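Local coordinates for mannan endo-1,4-beta-mannosidase (Bacillus subtilis, PDB 3CBW), which catalyses the random endo-hydrolysis of beta-1,4-mannosidic linkages in mannan, galactomannan and glucomannan, and so takes part in glucomannan breakdown, at residues L170-W181 with L220-D231. The protein carries 3 engineered substitutions. Numbering follows the deposited sequence.
Sequences LFRPLHEMNGEW and LIWVYSPDANRD
Two neighbouring parallel strands of the TIM barrel, 170-172 and 220-224, pair here and run on into loops that carry E176, the probable proton donor of this family 26 glycosidase. F171 N bonds to I221 O (2.8 Å) and V223 N to F171 O. With its CG anti to the backbone N (chi1 -176°), F171 turns its ring edge onto one face of W222 in a T-shaped stack, planes at 89°. Past the strands, a water donates to P173 O and V223 O, while E176 N bonds to S225 O (2.8 Å). The amide of N178 bridges further: OD1 takes D227 N on a lone pair (2.8 Å), and ND2 gives one bond to D227 O, on a lone pair, and another to D231 O from above its carbonyl plane. R230 meets E180 side-on, NE to OE1 (2.8 Å) and NH2 to OE2 (2.9 Å), the two flat groups nearly coplanar. A leucine in place of R230 would probably leave the E180 carboxylate without its mate and free to turn beside W181. W181 NE1 donates to E176 OE1 (2.9 Å) nearly along its C-O axis and close to the indole plane, a bond that helps fix the carboxylate's rotation and ties the probable acid to a probable substrate-binding residue.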
ATOM      1  N   LEU A 170      -3.793  -6.037  -2.397  1.00  7.28           N
ATOM      2  CA  LEU A 170      -3.843  -4.785  -1.657  1.00  7.24           C
ATOM      3  C   LEU A 170      -3.262  -3.720  -2.586  1.00  7.42           C
ATOM      4  O   LEU A 170      -2.058  -3.702  -2.845  1.00  8.03           O
ATOM      5  CB  LEU A 170      -3.010  -4.914  -0.389  1.00  7.60           C
ATOM      6  CG  LEU A 170      -3.520  -5.909   0.656  1.00  7.91           C
ATOM      7  CD1 LEU A 170      -2.470  -6.202   1.727  1.00  8.83           C
ATOM      8  CD2 LEU A 170      -4.816  -5.417   1.294  1.00 10.33           C
ATOM      9  N   PHE A 171      -4.130  -2.853  -3.105  1.00  7.36           N
ATOM     10  CA  PHE A 171      -3.739  -1.879  -4.137  1.00  7.13           C
ATOM     11  C   PHE A 171      -3.686  -0.508  -3.494  1.00  6.92           C
ATOM     12  O   PHE A 171      -4.698  -0.011  -2.980  1.00  6.89           O
ATOM     13  CB  PHE A 171      -4.737  -1.912  -5.291  1.00  7.61           C
ATOM     14  CG  PHE A 171      -4.373  -1.024  -6.442  1.00  6.53           C
ATOM     15  CD1 PHE A 171      -3.194  -1.228  -7.144  1.00  8.83           C
ATOM     16  CD2 PHE A 171      -5.234  -0.014  -6.857  1.00  7.45           C
ATOM     17  CE1 PHE A 171      -2.851  -0.423  -8.217  1.00  9.65           C
ATOM     18  CE2 PHE A 171      -4.911   0.792  -7.948  1.00  8.24           C
ATOM     19  CZ  PHE A 171      -3.713   0.593  -8.632  1.00  9.21           C
ATOM     20  N   ARG A 172      -2.493   0.076  -3.479  1.00  6.95           N
ATOM     21  CA  ARG A 172      -2.247   1.282  -2.703  1.00  6.76           C
ATOM     22  C   ARG A 172      -1.691   2.379  -3.613  1.00  7.04           C
ATOM     23  O   ARG A 172      -0.493   2.618  -3.623  1.00  7.45           O
ATOM     24  CB  ARG A 172      -1.274   0.946  -1.564  1.00  6.97           C
ATOM     25  CG  ARG A 172      -0.983   2.098  -0.608  1.00  7.43           C
ATOM     26  CD  ARG A 172      -0.111   1.619   0.543  1.00  8.15           C
ATOM     27  NE  ARG A 172       1.239   1.221   0.143  1.00  8.22           N
ATOM     28  CZ  ARG A 172       2.325   1.973   0.243  1.00  8.98           C
ATOM     29  NH1 ARG A 172       2.262   3.202   0.731  1.00  9.49           N
ATOM     30  NH2 ARG A 172       3.487   1.495  -0.149  1.00 10.10           N
ATOM     31  N   PRO A 173      -2.572   3.060  -4.367  1.00  7.17           N
ATOM     32  CA  PRO A 173      -2.146   4.102  -5.301  1.00  7.42           C
ATOM     33  C   PRO A 173      -2.053   5.473  -4.628  1.00  7.02           C
ATOM     34  O   PRO A 173      -2.743   5.733  -3.635  1.00  7.97           O
ATOM     35  CB  PRO A 173      -3.286   4.125  -6.307  1.00  7.91           C
ATOM     36  CG  PRO A 173      -4.512   3.851  -5.462  1.00  8.06           C
ATOM     37  CD  PRO A 173      -4.037   2.853  -4.411  1.00  7.70           C
ATOM     38  N   LEU A 174      -1.219   6.355  -5.180  1.00  7.11           N
ATOM     39  CA  LEU A 174      -1.243   7.779  -4.813  1.00  7.46           C
ATOM     40  C   LEU A 174      -1.020   7.989  -3.321  1.00  7.78           C
ATOM     41  O   LEU A 174      -1.708   8.779  -2.668  1.00  7.88           O
ATOM     42  CB  LEU A 174      -2.552   8.430  -5.257  1.00  8.28           C
ATOM     43  CG  LEU A 174      -2.928   8.321  -6.732  1.00  8.64           C
ATOM     44  CD1 LEU A 174      -4.307   8.913  -6.925  1.00 10.57           C
ATOM     45  CD2 LEU A 174      -1.916   9.012  -7.630  1.00  9.43           C
ATOM     46  N   HIS A 175      -0.007   7.305  -2.794  1.00  7.06           N
ATOM     47  CA  HIS A 175       0.287   7.331  -1.365  1.00  7.26           C
ATOM     48  C   HIS A 175       1.031   8.603  -0.952  1.00  7.20           C
ATOM     49  O   HIS A 175       1.580   9.330  -1.792  1.00  7.34           O
ATOM     50  CB  HIS A 175       1.081   6.078  -0.991  1.00  7.48           C
ATOM     51  CG  HIS A 175       2.417   5.975  -1.650  1.00  7.23           C
ATOM     52  ND1 HIS A 175       2.585   5.897  -3.021  1.00  8.78           N
ATOM     53  CD2 HIS A 175       3.652   5.854  -1.107  1.00  7.98           C
ATOM     54  CE1 HIS A 175       3.877   5.783  -3.286  1.00  8.92           C
ATOM     55  NE2 HIS A 175       4.544   5.736  -2.144  1.00  8.59           N
ATOM     56  N   GLU A 176       1.023   8.881   0.348  1.00  7.30           N
ATOM     57  CA  GLU A 176       1.770  10.016   0.915  1.00  7.71           C
ATOM     58  C   GLU A 176       1.413  11.342   0.251  1.00  7.39           C
ATOM     59  O   GLU A 176       2.266  12.206   0.042  1.00  7.75           O
ATOM     60  CB  GLU A 176       3.280   9.765   0.886  1.00  7.67           C
ATOM     61  CG  GLU A 176       3.656   8.532   1.697  1.00  8.88           C
ATOM     62  CD  GLU A 176       5.097   8.076   1.542  1.00  8.31           C
ATOM     63  OE1 GLU A 176       5.940   8.817   0.986  1.00  9.87           O
ATOM     64  OE2 GLU A 176       5.387   6.928   1.978  1.00  8.22           O
ATOM     65  N   MET A 177       0.134  11.488  -0.064  1.00  7.77           N
ATOM     66  CA  MET A 177      -0.381  12.646  -0.772  1.00  7.81           C
ATOM     67  C   MET A 177      -0.359  13.929   0.058  1.00  8.27           C
ATOM     68  O   MET A 177      -0.428  15.022  -0.507  1.00  8.60           O
ATOM     69  CB  MET A 177      -1.792  12.350  -1.284  1.00  8.65           C
ATOM     70  CG  MET A 177      -2.920  12.410  -0.234  1.00  8.61           C
ATOM     71  SD  MET A 177      -2.889  11.291   1.265  1.00  6.00           S
ATOM     72  CE  MET A 177      -3.008   9.630   0.468  1.00  9.02           C
ATOM     73  N   ASN A 178      -0.291  13.797   1.385  1.00  7.58           N
ATOM     74  CA  ASN A 178      -0.138  14.957   2.262  1.00  7.51           C
ATOM     75  C   ASN A 178       1.321  15.374   2.401  1.00  8.23           C
ATOM     76  O   ASN A 178       1.613  16.392   3.031  1.00  9.04           O
ATOM     77  CB  ASN A 178      -0.783  14.718   3.636  1.00  7.54           C
ATOM     78  CG  ASN A 178      -0.196  13.527   4.363  1.00  8.13           C
ATOM     79  OD1 ASN A 178       0.231  12.560   3.738  1.00  8.18           O
ATOM     80  ND2 ASN A 178      -0.233  13.561   5.692  1.00  9.10           N
ATOM     81  N   GLY A 179       2.223  14.588   1.806  1.00  8.31           N
ATOM     82  CA  GLY A 179       3.616  14.991   1.672  1.00  8.98           C
ATOM     83  C   GLY A 179       3.790  15.884   0.458  1.00  9.59           C
ATOM     84  O   GLY A 179       2.887  16.024  -0.376  1.00 11.75           O
ATOM     85  N   GLU A 180       4.980  16.453   0.341  1.00  9.47           N
ATOM     86  CA  GLU A 180       5.255  17.461  -0.670  1.00 10.03           C
ATOM     87  C   GLU A 180       6.278  16.979  -1.687  1.00 10.10           C
ATOM     88  O   GLU A 180       6.790  17.773  -2.474  1.00 11.40           O
ATOM     89  CB  GLU A 180       5.666  18.793  -0.005  1.00 10.71           C
ATOM     90  CG  GLU A 180       7.040  18.805   0.683  1.00 11.47           C
ATOM     91  CD  GLU A 180       7.069  18.205   2.091  1.00 11.05           C
ATOM     92  OE1 GLU A 180       6.030  17.764   2.628  1.00 11.07           O
ATOM     93  OE2 GLU A 180       8.168  18.175   2.673  1.00 12.97           O
ATOM     94  N   TRP A 181       6.564  15.680  -1.691  1.00  9.47           N
ATOM     95  CA  TRP A 181       7.585  15.114  -2.574  1.00  9.73           C
ATOM     96  C   TRP A 181       7.019  14.554  -3.894  1.00 10.20           C
ATOM     97  O   TRP A 181       7.534  14.886  -4.964  1.00 11.78           O
ATOM     98  CB  TRP A 181       8.473  14.112  -1.822  1.00 10.01           C
ATOM     99  CG  TRP A 181       7.747  13.172  -0.910  1.00  9.41           C
ATOM    100  CD1 TRP A 181       7.295  11.917  -1.222  1.00  9.46           C
ATOM    101  CD2 TRP A 181       7.403  13.395   0.463  1.00  9.58           C
ATOM    102  NE1 TRP A 181       6.687  11.347  -0.132  1.00  9.05           N
ATOM    103  CE2 TRP A 181       6.743  12.228   0.916  1.00  9.32           C
ATOM    104  CE3 TRP A 181       7.602  14.455   1.361  1.00 10.04           C
ATOM    105  CZ2 TRP A 181       6.268  12.096   2.215  1.00  9.65           C
ATOM    106  CZ3 TRP A 181       7.127  14.323   2.659  1.00 10.15           C
ATOM    107  CH2 TRP A 181       6.461  13.150   3.074  1.00  9.80           C
ATOM    108  N   LEU A 220      -9.315  -6.130  -6.394  1.00  7.96           N
ATOM    109  CA  LEU A 220      -8.556  -5.073  -5.719  1.00  7.73           C
ATOM    110  C   LEU A 220      -9.191  -4.634  -4.414  1.00  7.63           C
ATOM    111  O   LEU A 220     -10.408  -4.441  -4.317  1.00  8.67           O
ATOM    112  CB  LEU A 220      -8.409  -3.843  -6.624  1.00  7.85           C
ATOM    113  CG  LEU A 220      -7.812  -4.077  -8.014  1.00  8.09           C
ATOM    114  CD1 LEU A 220      -7.709  -2.785  -8.797  1.00 10.04           C
ATOM    115  CD2 LEU A 220      -6.438  -4.755  -7.903  1.00 10.03           C
ATOM    116  N   ILE A 221      -8.329  -4.494  -3.412  1.00  7.07           N
ATOM    117  CA  ILE A 221      -8.675  -3.935  -2.105  1.00  7.60           C
ATOM    118  C   ILE A 221      -7.939  -2.605  -2.045  1.00  7.27           C
ATOM    119  O   ILE A 221      -6.718  -2.558  -2.158  1.00  7.75           O
ATOM    120  CB  ILE A 221      -8.231  -4.893  -0.982  1.00  7.26           C
ATOM    121  CG1 ILE A 221      -9.058  -6.190  -1.042  1.00  9.26           C
ATOM    122  CG2 ILE A 221      -8.352  -4.223   0.392  1.00  7.52           C
ATOM    123  CD1 ILE A 221      -8.604  -7.271  -0.076  1.00 10.05           C
ATOM    124  N   TRP A 222      -8.694  -1.522  -1.910  1.00  6.22           N
ATOM    125  CA  TRP A 222      -8.187  -0.169  -2.104  1.00  6.73           C
ATOM    126  C   TRP A 222      -7.655   0.440  -0.816  1.00  6.62           C
ATOM    127  O   TRP A 222      -8.379   0.502   0.193  1.00  6.51           O
ATOM    128  CB  TRP A 222      -9.303   0.700  -2.703  1.00  6.95           C
ATOM    129  CG  TRP A 222      -9.575   0.305  -4.116  1.00  7.14           C
ATOM    130  CD1 TRP A 222     -10.316  -0.760  -4.541  1.00  8.24           C
ATOM    131  CD2 TRP A 222      -9.043   0.924  -5.285  1.00  7.29           C
ATOM    132  NE1 TRP A 222     -10.296  -0.824  -5.912  1.00  7.72           N
ATOM    133  CE2 TRP A 222      -9.523   0.197  -6.395  1.00  7.70           C
ATOM    134  CE3 TRP A 222      -8.238   2.048  -5.509  1.00  6.95           C
ATOM    135  CZ2 TRP A 222      -9.217   0.550  -7.711  1.00  8.45           C
ATOM    136  CZ3 TRP A 222      -7.934   2.397  -6.821  1.00  7.81           C
ATOM    137  CH2 TRP A 222      -8.406   1.640  -7.901  1.00  7.99           C
ATOM    138  N   VAL A 223      -6.398   0.894  -0.852  1.00  6.76           N
ATOM    139  CA  VAL A 223      -5.705   1.363   0.359  1.00  7.48           C
ATOM    140  C   VAL A 223      -5.364   2.849   0.237  1.00  7.54           C
ATOM    141  O   VAL A 223      -4.733   3.262  -0.737  1.00  8.34           O
ATOM    142  CB  VAL A 223      -4.428   0.529   0.622  1.00  7.54           C
ATOM    143  CG1 VAL A 223      -3.742   0.931   1.927  1.00  8.18           C
ATOM    144  CG2 VAL A 223      -4.750  -0.979   0.616  1.00  8.08           C
ATOM    145  N   TYR A 224      -5.763   3.637   1.242  1.00  6.72           N
ATOM    146  CA  TYR A 224      -5.509   5.088   1.319  1.00  7.41           C
ATOM    147  C   TYR A 224      -4.443   5.304   2.373  1.00  6.86           C
ATOM    148  O   TYR A 224      -4.671   4.970   3.542  1.00  7.37           O
ATOM    149  CB  TYR A 224      -6.817   5.769   1.722  1.00  7.78           C
ATOM    150  CG  TYR A 224      -6.706   7.214   2.164  1.00  7.29           C
ATOM    151  CD1 TYR A 224      -6.556   8.241   1.222  1.00  8.66           C
ATOM    152  CD2 TYR A 224      -6.785   7.561   3.514  1.00  7.90           C
ATOM    153  CE1 TYR A 224      -6.459   9.567   1.612  1.00  8.17           C
ATOM    154  CE2 TYR A 224      -6.680   8.902   3.908  1.00  7.76           C
ATOM    155  CZ  TYR A 224      -6.528   9.886   2.950  1.00  8.11           C
ATOM    156  OH  TYR A 224      -6.434  11.205   3.316  1.00  9.36           O
ATOM    157  N   SER A 225      -3.309   5.890   1.980  1.00  7.12           N
ATOM    158  CA  SER A 225      -2.121   5.893   2.840  0.50  7.63           C
ATOM    159  C   SER A 225      -1.397   7.243   2.917  1.00  7.30           C
ATOM    160  O   SER A 225      -0.348   7.440   2.296  1.00  8.19           O
ATOM    161  CB  SER A 225      -1.151   4.772   2.431  0.50  8.32           C
ATOM    162  OG  SER A 225      -0.775   4.861   1.066  0.50  9.68           O
ATOM    163  N   PRO A 226      -1.928   8.177   3.726  1.00  7.42           N
ATOM    164  CA  PRO A 226      -1.177   9.394   4.012  1.00  7.74           C
ATOM    165  C   PRO A 226       0.119   9.119   4.777  1.00  7.74           C
ATOM    166  O   PRO A 226       0.291   8.053   5.397  1.00  7.96           O
ATOM    167  CB  PRO A 226      -2.122  10.183   4.906  1.00  8.18           C
ATOM    168  CG  PRO A 226      -3.124   9.194   5.426  1.00  9.74           C
ATOM    169  CD  PRO A 226      -3.234   8.131   4.412  1.00  7.64           C
ATOM    170  N   ASP A 227       1.022  10.090   4.726  1.00  7.54           N
ATOM    171  CA  ASP A 227       2.241  10.059   5.515  1.00  8.33           C
ATOM    172  C   ASP A 227       1.961  10.479   6.961  1.00  8.20           C
ATOM    173  O   ASP A 227       1.285  11.484   7.205  1.00  8.95           O
ATOM    174  CB  ASP A 227       3.245  11.022   4.898  1.00  8.61           C
ATOM    175  CG  ASP A 227       4.637  10.759   5.358  1.00 10.28           C
ATOM    176  OD1 ASP A 227       5.304   9.941   4.698  1.00 12.42           O
ATOM    177  OD2 ASP A 227       5.052  11.353   6.378  1.00 13.68           O
ATOM    178  N   ALA A 228       2.550   9.753   7.911  1.00  8.33           N
ATOM    179  CA  ALA A 228       2.390  10.053   9.338  1.00  8.77           C
ATOM    180  C   ALA A 228       3.043  11.355   9.772  1.00  9.42           C
ATOM    181  O   ALA A 228       2.672  11.920  10.797  1.00  9.98           O
ATOM    182  CB  ALA A 228       2.937   8.917  10.175  1.00  9.40           C
ATOM    183  N   ASN A 229       4.029  11.819   9.011  1.00  9.79           N
ATOM    184  CA  ASN A 229       4.832  12.957   9.423  1.00 10.79           C
ATOM    185  C   ASN A 229       4.430  14.270   8.772  1.00  9.91           C
ATOM    186  O   ASN A 229       5.204  15.221   8.783  1.00 10.47           O
ATOM    187  CB  ASN A 229       6.326  12.661   9.193  1.00 12.44           C
ATOM    188  CG  ASN A 229       6.835  11.488  10.025  1.00 17.03           C
ATOM    189  OD1 ASN A 229       6.252  11.136  11.052  1.00 21.10           O
ATOM    190  ND2 ASN A 229       7.925  10.874   9.577  1.00 20.75           N
ATOM    191  N   ARG A 230       3.214  14.323   8.242  1.00  9.21           N
ATOM    192  CA  ARG A 230       2.656  15.557   7.695  1.00  9.53           C
ATOM    193  C   ARG A 230       1.209  15.706   8.135  1.00  9.91           C
ATOM    194  O   ARG A 230       0.560  14.726   8.505  1.00  9.64           O
ATOM    195  CB  ARG A 230       2.752  15.555   6.166  1.00  9.58           C
ATOM    196  CG  ARG A 230       4.179  15.560   5.617  1.00  9.85           C
ATOM    197  CD  ARG A 230       4.888  16.873   5.916  1.00 10.24           C
ATOM    198  NE  ARG A 230       6.198  16.967   5.270  1.00 10.12           N
ATOM    199  CZ  ARG A 230       7.335  16.515   5.791  1.00 11.40           C
ATOM    200  NH1 ARG A 230       7.357  15.916   6.981  1.00 12.77           N
ATOM    201  NH2 ARG A 230       8.467  16.676   5.119  1.00 12.47           N
ATOM    202  N   ASP A 231       0.711  16.937   8.094  1.00 11.12           N
ATOM    203  CA  ASP A 231      -0.661  17.232   8.483  1.00 11.83           C
ATOM    204  C   ASP A 231      -1.664  16.719   7.451  1.00 11.73           C
ATOM    205  O   ASP A 231      -1.283  16.162   6.416  1.00 11.48           O
ATOM    206  CB  ASP A 231      -0.839  18.752   8.649  1.00 12.45           C
ATOM    207  CG  ASP A 231       0.047  19.345   9.734  1.00 14.85           C
ATOM    208  OD1 ASP A 231       0.454  18.619  10.665  1.00 16.46           O
ATOM    209  OD2 ASP A 231       0.311  20.566   9.650  1.00 17.54           O
TER
HETATM  210  O   HOH W   1      -2.842   5.365  -0.864  1.00  9.55           O